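Local coordinates for protein exosome complex component Rrp41 (Archaeoglobus fulgidus, PDB 3M7N) that probably serves as a catalytic component of the archaeal exosome, degrading RNA in the 3'->5' direction and able to add heteromeric RNA tails, at residues E[9-14]-E[165-170]. The protein carries 1 engineered substitution. Sequence-based numbering, arbitrary orientation.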
loop_
_atom_site.group_PDB
_atom_site.type_symbol
_atom_site.label_atom_id
_atom_site.label_comp_id
_atom_site.label_asym_id
_atom_site.label_seq_id
_atom_site.Cartn_x
_atom_site.Cartn_y
_atom_site.Cartn_z
ATOM N N GLU E 9 -1.322 -46.795 -8.724
ATOM C CA GLU E 9 -0.806 -47.762 -9.694
ATOM C C GLU E 9 -1.748 -47.962 -10.877
ATOM O O GLU E 9 -1.302 -48.054 -12.023
ATOM C CB GLU E 9 -0.513 -49.118 -9.040
ATOM N N LYS E 10 -3.048 -48.028 -10.606
ATOM C CA LYS E 10 -4.005 -48.290 -11.670
ATOM C C LYS E 10 -4.788 -47.072 -12.149
ATOM O O LYS E 10 -4.558 -46.606 -13.257
ATOM C CB LYS E 10 -4.952 -49.418 -11.296
ATOM C CG LYS E 10 -5.625 -50.025 -12.504
ATOM C CD LYS E 10 -4.610 -50.589 -13.492
ATOM C CE LYS E 10 -5.332 -51.285 -14.643
ATOM N NZ LYS E 10 -4.395 -51.906 -15.608
ATOM N N LEU E 11 -5.700 -46.560 -11.328
ATOM C CA LEU E 11 -6.610 -45.457 -11.731
ATOM C C LEU E 11 -7.857 -45.904 -12.498
ATOM O O LEU E 11 -8.969 -45.499 -12.168
ATOM C CB LEU E 11 -5.907 -44.326 -12.506
ATOM C CG LEU E 11 -4.909 -43.427 -11.770
ATOM C CD1 LEU E 11 -4.438 -42.279 -12.668
ATOM C CD2 LEU E 11 -5.498 -42.881 -10.488
ATOM N N ILE E 12 -7.682 -46.711 -13.535
ATOM C CA ILE E 12 -8.845 -47.301 -14.193
ATOM C C ILE E 12 -8.797 -48.827 -14.191
ATOM O O ILE E 12 -7.841 -49.423 -14.686
ATOM C CB ILE E 12 -9.052 -46.765 -15.617
ATOM C CG1 ILE E 12 -9.252 -45.247 -15.582
ATOM C CG2 ILE E 12 -10.280 -47.414 -16.245
ATOM C CD1 ILE E 12 -9.520 -44.624 -16.941
ATOM N N VAL E 13 -9.825 -49.450 -13.613
ATOM C CA VAL E 13 -9.925 -50.913 -13.578
ATOM C C VAL E 13 -11.284 -51.381 -14.088
ATOM O O VAL E 13 -12.322 -50.953 -13.589
ATOM C CB VAL E 13 -9.723 -51.486 -12.157
ATOM C CG1 VAL E 13 -8.395 -51.049 -11.589
ATOM C CG2 VAL E 13 -10.862 -51.061 -11.236
ATOM N N ASP E 14 -11.274 -52.262 -15.081
ATOM C CA ASP E 14 -12.514 -52.772 -15.641
ATOM C C ASP E 14 -13.437 -51.622 -16.035
ATOM O O ASP E 14 -14.642 -51.645 -15.773
ATOM C CB ASP E 14 -13.207 -53.718 -14.650
ATOM C CG ASP E 14 -12.390 -54.981 -14.371
ATOM O OD1 ASP E 14 -12.387 -55.446 -13.205
ATOM O OD2 ASP E 14 -11.744 -55.499 -15.313
ATOM N N GLY E 165 -10.016 -34.788 -17.477
ATOM C CA GLY E 165 -8.710 -35.315 -17.133
ATOM C C GLY E 165 -8.291 -36.383 -18.122
ATOM O O GLY E 165 -8.990 -36.681 -19.084
ATOM N N LYS E 166 -7.124 -36.953 -17.887
ATOM C CA LYS E 166 -6.668 -38.060 -18.686
ATOM C C LYS E 166 -6.000 -39.045 -17.746
ATOM O O LYS E 166 -5.055 -38.696 -17.039
ATOM C CB LYS E 166 -5.710 -37.599 -19.784
ATOM C CG LYS E 166 -5.190 -38.752 -20.649
ATOM C CD LYS E 166 -4.340 -38.251 -21.800
ATOM C CE LYS E 166 -3.326 -39.270 -22.258
ATOM N NZ LYS E 166 -2.505 -38.662 -23.343
ATOM N N ALA E 167 -6.516 -40.270 -17.732
ATOM C CA ALA E 167 -6.063 -41.293 -16.802
ATOM C C ALA E 167 -5.847 -42.621 -17.520
ATOM O O ALA E 167 -6.703 -43.075 -18.283
ATOM C CB ALA E 167 -7.062 -41.443 -15.672
ATOM N N ASP E 168 -4.683 -43.227 -17.292
ATOM C CA ASP E 168 -4.323 -44.480 -17.956
ATOM C C ASP E 168 -4.582 -44.394 -19.437
ATOM O O ASP E 168 -4.993 -45.371 -20.050
ATOM C CB ASP E 168 -5.133 -45.643 -17.407
ATOM C CG ASP E 168 -4.812 -45.948 -15.960
ATOM O OD1 ASP E 168 -5.649 -46.604 -15.309
ATOM O OD2 ASP E 168 -3.733 -45.544 -15.474
ATOM N N GLY E 169 -4.364 -43.223 -20.013
ATOM C CA GLY E 169 -4.503 -43.063 -21.444
ATOM C C GLY E 169 -5.923 -42.734 -21.841
ATOM O O GLY E 169 -6.208 -42.501 -23.010
ATOM N N GLN E 170 -6.822 -42.709 -20.871
ATOM C CA GLN E 170 -8.232 -42.493 -21.174
ATOM C C GLN E 170 -8.722 -41.128 -20.694
ATOM O O GLN E 170 -8.428 -40.717 -19.575
ATOM C CB GLN E 170 -9.069 -43.609 -20.545
ATOM C CG GLN E 170 -10.514 -43.209 -20.241
ATOM C CD GLN E 170 -11.496 -43.614 -21.337
ATOM O OE1 GLN E 170 -11.902 -42.790 -22.177
ATOM N NE2 GLN E 170 -11.889 -44.889 -21.331
#
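Lys10 meets Asp168 through its backbone carbonyl, though the modelled oxygens lie too close together for the kind of interaction to be trusted. Its side chain starts away from 165-170, yet Lys10 NZ ends 5.5 Å from Asp168 OD1, where a weak long-range attraction is possible. Leu11, buried, turns inward: Leu11 CD1 lies 4.1 Å from Ala167 CB, and Leu11 also touches Leu18. Ala167 is small enough for its methyl to face the CD1 ends of both Leu11 and Ile12 where its strand ends. There a type I' turn from Ala167 to Gln170 joins strands 158-167 and 170-173, a two-residue beta hairpin of this RNase PH-family protein whose second strand is an outer strand of the four-stranded antiparallel sheet. Asp168 and Gly169 fill the turn's corners with positive phi, a conformation readily taken by Asp and easiest for Gly; Glu184 receives a hydrogen bond from Gly169 N. Of 9-14, Ile12 has the most surface covered. Its N donates to Asp168 OD1 at 2.7 Å, a bent bond (141°) whose acceptor is less surely placed. With CG1 anti to its carbonyl carbon (chi1 -60°), the CG1-CD1 branch extends toward the hairpin, bringing Ile12 CD1 3.5 Å from Ala167 O. The side chains of Ile12 and Gln170 cross nearly at right angles, CD1 lying against Gln170 CB and CG, while Ile12 also touches Val172.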